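Local structure of CurB (Lyngbya majuscula, 5KP7) at residues K36-I41 / L59-V64; A87-I92 / A96-A101; E28-I33 / M71-D76. The protein probably serves as an acyl carrier protein in polyketide-type biosynthesis, carrying acyl groups as thioesters on a covalently attached 4'-phosphopantetheine arm. All blocks are in the same frame, centred on the assembly; numbering follows the deposited sequence.

Contact 1 (K36-I41 / L59-V64); sequences KYTREI and LGIDSV. With PNS (4'-phosphopantetheine), chain E.
I61 carries nearly all of this contact, reaching from the loop before helix 63-76 to the last turn of helix 27-41. The tight part is its tip: CD1 of I61 sits 3.6 Å from CG2 of T38, and the two side chains cross at about a right angle, so methyl meets methyl at a single point. T38 can offer that methyl because its CG2 stands opposite the backbone N (OG1 at chi1 -61°), while the hydroxyl folds back along its own helix and is hydrogen-bonded to I34 O. The polar half of the threonine is thus satisfied locally; the T38 side chain also touches L56 and I69. The looser part lies one turn on, where CG2 of I41 approaches CG2 of I61 only to 4.4 Å and I41 is partly exposed. On the side of I61 away from helix 27-41, I61 O accepts a hydrogen bond from R66 NH1, and D62 caps the helix through OD1 to N65 N, its CB lying 3.7 Å from O23 of the phosphopantetheine. S63 follows as the first residue of helix 63-76: its OG is covalently bonded to P24 of that group, 1.5 Å away, and its backbone N gives a hydrogen bond of 2.9 Å to O23, with an N-H...O angle of 151°. The phosphopantetheine is also hydrogen-bonded to residues of the chain of another protein. I61 is thus buried against helix 27-41 two residues before the attachment point, as expected of the Asp-Ser motif at the N-terminus of the second helix in acyl carrier proteins.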
# COMPACT_ATOMS: atom_id res chain seq x y z
N LYS B 36 22.88 -5.99 23.61
CA LYS B 36 21.85 -5.98 24.65
C LYS B 36 20.44 -5.98 24.07
O LYS B 36 19.62 -6.82 24.46
CB LYS B 36 22.02 -4.77 25.57
CG LYS B 36 21.11 -4.80 26.79
CD LYS B 36 20.47 -3.46 27.08
CE LYS B 36 21.48 -2.46 27.62
NZ LYS B 36 20.95 -1.07 27.56
N TYR B 37 20.17 -5.05 23.16
CA TYR B 37 18.82 -4.96 22.58
C TYR B 37 18.53 -6.11 21.62
O TYR B 37 17.38 -6.56 21.54
CB TYR B 37 18.59 -3.60 21.94
CG TYR B 37 18.58 -2.46 22.93
CD1 TYR B 37 17.60 -2.38 23.93
CD2 TYR B 37 19.54 -1.45 22.88
CE1 TYR B 37 17.60 -1.34 24.85
CE2 TYR B 37 19.54 -0.41 23.79
CZ TYR B 37 18.57 -0.35 24.77
OH TYR B 37 18.59 0.69 25.66
N THR B 38 19.56 -6.63 20.96
CA THR B 38 19.45 -7.85 20.16
C THR B 38 18.94 -9.03 21.01
O THR B 38 17.98 -9.71 20.66
CB THR B 38 20.78 -8.21 19.46
OG1 THR B 38 21.17 -7.14 18.58
CG2 THR B 38 20.67 -9.50 18.67
N ARG B 39 19.59 -9.25 22.15
CA ARG B 39 19.13 -10.28 23.10
C ARG B 39 17.75 -9.97 23.70
O ARG B 39 16.98 -10.88 23.96
CB ARG B 39 20.16 -10.48 24.23
CG ARG B 39 21.43 -11.13 23.72
CD ARG B 39 22.46 -11.34 24.82
NE ARG B 39 23.64 -12.03 24.29
CZ ARG B 39 24.89 -11.55 24.25
NH1 ARG B 39 25.20 -10.35 24.72
NH2 ARG B 39 25.86 -12.31 23.72
N GLU B 40 17.46 -8.70 23.93
CA GLU B 40 16.14 -8.27 24.41
C GLU B 40 15.02 -8.55 23.39
O GLU B 40 13.89 -8.87 23.74
CB GLU B 40 16.20 -6.79 24.76
CG GLU B 40 15.12 -6.28 25.68
CD GLU B 40 15.41 -4.87 26.18
OE1 GLU B 40 16.50 -4.63 26.74
OE2 GLU B 40 14.54 -3.99 25.99
N ILE B 41 15.36 -8.40 22.11
CA ILE B 41 14.43 -8.67 21.00
C ILE B 41 14.35 -10.17 20.67
O ILE B 41 13.27 -10.66 20.34
CB ILE B 41 14.85 -7.84 19.76
CG1 ILE B 41 14.42 -6.38 19.94
CG2 ILE B 41 14.30 -8.41 18.45
CD1 ILE B 41 12.93 -6.11 19.94
N LEU B 59 21.18 -14.23 12.09
CA LEU B 59 20.69 -14.57 13.44
C LEU B 59 19.16 -14.83 13.55
O LEU B 59 18.68 -15.22 14.62
CB LEU B 59 21.08 -13.46 14.44
CG LEU B 59 22.40 -13.52 15.23
CD1 LEU B 59 23.39 -14.60 14.78
CD2 LEU B 59 23.05 -12.15 15.25
N GLY B 60 18.41 -14.61 12.47
CA GLY B 60 16.96 -14.85 12.46
C GLY B 60 16.12 -13.67 12.91
O GLY B 60 14.95 -13.85 13.26
N ILE B 61 16.67 -12.47 12.91
CA ILE B 61 15.92 -11.30 13.35
C ILE B 61 15.20 -10.71 12.15
O ILE B 61 15.83 -10.41 11.14
CB ILE B 61 16.83 -10.28 14.04
CG1 ILE B 61 17.49 -11.02 15.23
CG2 ILE B 61 16.04 -9.02 14.44
CD1 ILE B 61 17.97 -10.17 16.36
N ASP B 62 13.88 -10.57 12.27
CA ASP B 62 13.04 -10.21 11.13
C ASP B 62 13.11 -8.73 10.80
O ASP B 62 13.75 -7.93 11.50
CB ASP B 62 11.61 -10.73 11.31
CG ASP B 62 10.76 -9.91 12.27
OD1 ASP B 62 11.00 -8.70 12.53
OD2 ASP B 62 9.76 -10.49 12.75
N SER B 63 12.43 -8.35 9.72
CA SER B 63 12.60 -7.02 9.16
C SER B 63 12.20 -5.90 10.14
O SER B 63 12.92 -4.92 10.31
CB SER B 63 11.79 -6.89 7.85
OG SER B 63 12.13 -7.94 6.94
N VAL B 64 11.09 -6.11 10.84
CA VAL B 64 10.59 -5.12 11.76
C VAL B 64 11.56 -4.98 12.95
O VAL B 64 11.89 -3.89 13.38
CB VAL B 64 9.18 -5.49 12.26
CG1 VAL B 64 8.73 -4.54 13.35
CG2 VAL B 64 8.19 -5.46 11.09
O23 PNS E . 11.09 -9.97 7.69
P24 PNS E . 11.96 -9.39 6.60
O26 PNS E . 13.26 -10.08 6.24
O27 PNS E . 11.13 -9.33 5.20
C28 PNS E . 9.81 -8.81 5.13
C29 PNS E . 8.95 -9.61 4.15
C30 PNS E . 7.60 -8.97 3.84
C31 PNS E . 9.38 -11.06 3.83
C32 PNS E . 9.65 -9.16 2.76
O33 PNS E . 9.02 -9.77 1.60
C34 PNS E . 9.76 -7.70 2.39
O35 PNS E . 10.66 -7.00 2.84
N36 PNS E . 8.77 -7.21 1.64
C37 PNS E . 8.45 -5.80 1.62
C38 PNS E . 9.28 -4.96 0.68
C39 PNS E . 8.73 -3.57 0.86
O40 PNS E . 7.82 -3.18 0.14
N41 PNS E . 9.26 -2.84 1.85
C42 PNS E . 8.78 -1.50 2.11
C43 PNS E . 9.27 -0.95 3.43
S44 PNS E . 8.65 0.74 3.49

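Contact 2 (A87-I92 / A96-A101); sequences AGAKNI and ADLFAA
The N-terminal turn of helix 92-102 and the loop that leads into it make this contact, with I92 and A96 joined by an i to i+4 bond of the first turn and L98 reaching back over A87 and A89. A96 N donates to I92 O at 2.9 Å. Just before this turn N91 serves as N-cap, its OD1 accepting from E94 N, while E94 OE1 in return takes the backbone N of K90, so the end of the loop is tied to the first turn by two polar links. In the helical bundle of a carrier protein this is where the chain enters the last helix, and I92 faces inward there: its side chain packs on L31 and I34 of helix 27-41 and on L56. L98 makes the side-chain part of the contact. Its CD1 branch, on a chain extended at chi2 (173°), comes to 3.4 Å from A87 O and 4.3 Å from A89 CB, so one methyl bridges a carbonyl and a methyl of the loop. Between those two residues G88 takes a positive phi of 96°, part of a backbone conformation that calls for glycine. The methyl of A87 itself points away from segment 96-101, and A87 packs against an apolar side chain of the other protein chain in the assembly.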
# COMPACT_ATOMS: atom_id res chain seq x y z
N ALA B 87 21.43 2.92 8.15
CA ALA B 87 21.20 1.85 7.18
C ALA B 87 22.51 1.39 6.56
O ALA B 87 23.53 2.11 6.59
CB ALA B 87 20.27 2.34 6.07
N GLY B 88 22.46 0.21 5.96
CA GLY B 88 23.50 -0.24 5.05
C GLY B 88 24.56 -1.13 5.65
O GLY B 88 25.43 -1.61 4.92
N ALA B 89 24.51 -1.36 6.96
CA ALA B 89 25.49 -2.23 7.62
C ALA B 89 25.21 -3.69 7.29
O ALA B 89 24.04 -4.08 7.20
CB ALA B 89 25.45 -2.03 9.11
N LYS B 90 26.26 -4.49 7.11
CA LYS B 90 26.10 -5.92 6.80
C LYS B 90 26.31 -6.82 8.00
O LYS B 90 26.04 -8.01 7.92
CB LYS B 90 27.03 -6.34 5.65
CG LYS B 90 26.90 -5.50 4.37
CD LYS B 90 25.48 -5.45 3.82
CE LYS B 90 25.30 -4.37 2.75
NZ LYS B 90 25.81 -4.81 1.42
N ASN B 91 26.80 -6.28 9.11
CA ASN B 91 26.89 -7.04 10.36
C ASN B 91 26.83 -6.08 11.53
O ASN B 91 26.82 -4.87 11.33
CB ASN B 91 28.18 -7.87 10.37
CG ASN B 91 29.42 -7.03 10.16
OD1 ASN B 91 29.61 -6.02 10.83
ND2 ASN B 91 30.28 -7.46 9.25
N ILE B 92 26.80 -6.61 12.75
CA ILE B 92 26.66 -5.75 13.94
C ILE B 92 27.90 -4.90 14.21
O ILE B 92 27.79 -3.80 14.76
CB ILE B 92 26.21 -6.53 15.20
CG1 ILE B 92 27.21 -7.62 15.62
CG2 ILE B 92 24.83 -7.14 14.98
CD1 ILE B 92 26.77 -8.37 16.86
N ALA B 96 27.87 -0.92 14.63
CA ALA B 96 28.63 -0.24 15.69
C ALA B 96 29.47 0.91 15.15
O ALA B 96 29.50 1.98 15.76
CB ALA B 96 29.51 -1.23 16.44
N ASP B 97 30.14 0.68 14.02
CA ASP B 97 30.98 1.71 13.35
C ASP B 97 30.16 2.91 12.92
O ASP B 97 30.61 4.05 13.04
CB ASP B 97 31.67 1.18 12.09
CG ASP B 97 32.64 0.07 12.35
OD1 ASP B 97 33.29 0.05 13.41
OD2 ASP B 97 32.78 -0.79 11.45
N LEU B 98 28.98 2.64 12.37
CA LEU B 98 28.07 3.70 11.92
C LEU B 98 27.67 4.59 13.08
O LEU B 98 27.77 5.80 12.99
CB LEU B 98 26.80 3.14 11.25
CG LEU B 98 26.93 2.93 9.75
CD1 LEU B 98 25.68 2.22 9.24
CD2 LEU B 98 27.14 4.27 9.02
N PHE B 99 27.23 3.97 14.18
CA PHE B 99 26.84 4.73 15.38
C PHE B 99 28.01 5.55 15.94
O PHE B 99 27.85 6.73 16.24
CB PHE B 99 26.30 3.81 16.45
CG PHE B 99 24.83 3.48 16.30
CD1 PHE B 99 23.87 4.42 16.62
CD2 PHE B 99 24.41 2.22 15.88
CE1 PHE B 99 22.51 4.13 16.49
CE2 PHE B 99 23.06 1.92 15.76
CZ PHE B 99 22.10 2.88 16.07
N ALA B 100 29.18 4.92 16.05
CA ALA B 100 30.39 5.59 16.57
C ALA B 100 30.74 6.85 15.78
O ALA B 100 31.08 7.87 16.37
CB ALA B 100 31.57 4.63 16.58
N ALA B 101 30.63 6.78 14.45
CA ALA B 101 30.90 7.93 13.58
C ALA B 101 29.95 9.12 13.78
O ALA B 101 30.33 10.25 13.50
CB ALA B 101 30.90 7.50 12.12

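Contact 3 (E28-I33 / M71-D76); sequences EQVLKI and MMVMED
The helical segments 28-33 and 71-76 run at 127° between their N-to-C directions, with their axes 10.9 Å apart at the closest, and the CA atoms of I33 and V73 are the nearest across them at 6.7 Å. I33 spans the gap with two branches. Its CG2 faces V73 CG2 at 4.3 Å and also leans on the carboxylate of D76, 3.8 Å from OD2. Its CD1 extends further along D76 to lie 3.6 Å from OD1, so that aliphatic carbons border both oxygens of the acid. One turn earlier V30 CG1 meets V73 CG1 at 4.5 Å, a lighter touch that places V73 beside both residues of segment 28-33. This is a pairing of the first and second helices of an acyl carrier bundle, and the third wall is supplied by helix 92-102, whose F99 packs on both V30 and V73. No hydrogen bond passes between the two segments. The polar end of D76 is served from further along helix 27-41: Y37 OH is hydrogen-bonded to OD2, and K36 NZ adds a long, weak ion pair to the same oxygen. With CG swung opposite the backbone N (chi1 -177°), the carboxylate lies alongside I33 and within range of Y37 together. With an alanine in place of D76, the Y37 hydroxyl would probably lose its acceptor, K36 its weak ion-pair partner, and I33 the carboxylate against its CG2 and CD1. I33 also touches M25 and L77.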
# COMPACT_ATOMS: atom_id res chain seq x y z
N GLU B 28 33.37 -0.06 20.58
CA GLU B 28 33.26 -1.28 21.38
C GLU B 28 32.15 -1.17 22.42
O GLU B 28 31.46 -2.16 22.69
CB GLU B 28 34.61 -1.61 22.03
CG GLU B 28 35.67 -2.10 21.05
CD GLU B 28 36.26 -1.02 20.14
OE1 GLU B 28 36.18 0.19 20.48
OE2 GLU B 28 36.81 -1.38 19.08
N GLN B 29 32.00 0.01 23.02
CA GLN B 29 30.88 0.32 23.92
C GLN B 29 29.53 0.24 23.18
O GLN B 29 28.53 -0.22 23.74
CB GLN B 29 31.04 1.73 24.50
CG GLN B 29 32.17 1.89 25.51
CD GLN B 29 32.46 3.35 25.85
OE1 GLN B 29 32.77 4.15 24.97
NE2 GLN B 29 32.38 3.69 27.14
N VAL B 30 29.51 0.69 21.93
CA VAL B 30 28.26 0.68 21.17
C VAL B 30 27.87 -0.76 20.80
O VAL B 30 26.70 -1.12 20.90
CB VAL B 30 28.31 1.57 19.91
CG1 VAL B 30 27.02 1.43 19.10
CG2 VAL B 30 28.50 3.03 20.30
N LEU B 31 28.86 -1.57 20.42
CA LEU B 31 28.64 -2.97 20.11
C LEU B 31 28.00 -3.71 21.29
O LEU B 31 27.12 -4.54 21.10
CB LEU B 31 29.95 -3.64 19.68
CG LEU B 31 29.92 -5.10 19.19
CD1 LEU B 31 28.98 -5.29 18.02
CD2 LEU B 31 31.34 -5.53 18.82
N LYS B 32 28.43 -3.41 22.51
CA LYS B 32 27.76 -3.97 23.69
C LYS B 32 26.28 -3.60 23.77
O LYS B 32 25.45 -4.46 24.09
CB LYS B 32 28.49 -3.59 24.97
CG LYS B 32 29.80 -4.33 25.16
CD LYS B 32 30.04 -4.65 26.63
CE LYS B 32 31.23 -5.57 26.83
NZ LYS B 32 32.51 -4.83 26.72
N ILE B 33 25.95 -2.34 23.47
CA ILE B 33 24.57 -1.86 23.51
C ILE B 33 23.71 -2.51 22.41
O ILE B 33 22.54 -2.79 22.64
CB ILE B 33 24.48 -0.32 23.40
CG1 ILE B 33 25.14 0.33 24.63
CG2 ILE B 33 23.03 0.15 23.31
CD1 ILE B 33 25.34 1.83 24.49
N MET B 71 16.49 1.57 16.40
CA MET B 71 15.81 2.67 17.08
C MET B 71 16.04 2.65 18.60
O MET B 71 16.17 3.71 19.20
CB MET B 71 14.33 2.69 16.75
CG MET B 71 14.05 3.08 15.28
SD MET B 71 12.30 3.26 14.94
CE MET B 71 11.75 1.56 14.92
N MET B 72 16.11 1.46 19.18
CA MET B 72 16.45 1.32 20.62
C MET B 72 17.86 1.84 20.92
O MET B 72 18.07 2.56 21.91
CB MET B 72 16.31 -0.13 21.05
CG MET B 72 14.87 -0.63 21.07
SD MET B 72 14.80 -2.43 21.05
CE MET B 72 14.47 -2.78 22.77
N VAL B 73 18.82 1.49 20.06
CA VAL B 73 20.20 1.96 20.24
C VAL B 73 20.26 3.49 20.07
O VAL B 73 20.94 4.17 20.85
CB VAL B 73 21.19 1.29 19.27
CG1 VAL B 73 22.59 1.89 19.43
CG2 VAL B 73 21.24 -0.21 19.47
N MET B 74 19.56 4.03 19.06
CA MET B 74 19.49 5.48 18.84
C MET B 74 18.98 6.21 20.08
O MET B 74 19.60 7.19 20.54
CB MET B 74 18.57 5.83 17.65
CG MET B 74 19.17 5.51 16.30
SD MET B 74 17.97 5.80 14.97
CE MET B 74 18.08 7.58 14.81
N GLU B 75 17.90 5.68 20.66
CA GLU B 75 17.28 6.25 21.86
C GLU B 75 18.18 6.14 23.10
O GLU B 75 18.29 7.10 23.87
CB GLU B 75 15.93 5.57 22.13
CG GLU B 75 15.11 6.26 23.22
CD GLU B 75 13.88 5.47 23.62
OE1 GLU B 75 13.30 4.78 22.76
OE2 GLU B 75 13.48 5.57 24.80
N ASP B 76 18.82 4.99 23.29
CA ASP B 76 19.82 4.77 24.38
C ASP B 76 20.93 5.82 24.32
O ASP B 76 21.35 6.35 25.36
CB ASP B 76 20.38 3.34 24.26
CG ASP B 76 21.36 2.96 25.37
OD1 ASP B 76 22.40 3.62 25.51
OD2 ASP B 76 21.11 1.95 26.06

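How the contacts relate
Contacts 1 and 3 join the same two helices, 27-41 and 63-76, at different levels, with contact 1 nested in the loop that contact 3 closes. Their centres are 13 Å apart, and they meet where Y37 CD1 lies 3.4 Å from M72 CE. Contact 2 brings in helix 92-102 and adjoins contact 3, with I92 O 3.8 Å from L31 CD1. Contacts 1 and 2 do not touch, their nearest atoms being about 5 Å apart, and they lie on opposite sides of the chain's centre. Contact 1 alone holds the phosphopantetheine serine: the side chain of A87 in contact 2 is about 12 Å from the prosthetic group, and that of V73 in contact 3 about 11 Å from that of R66, which binds the phosphopantetheine.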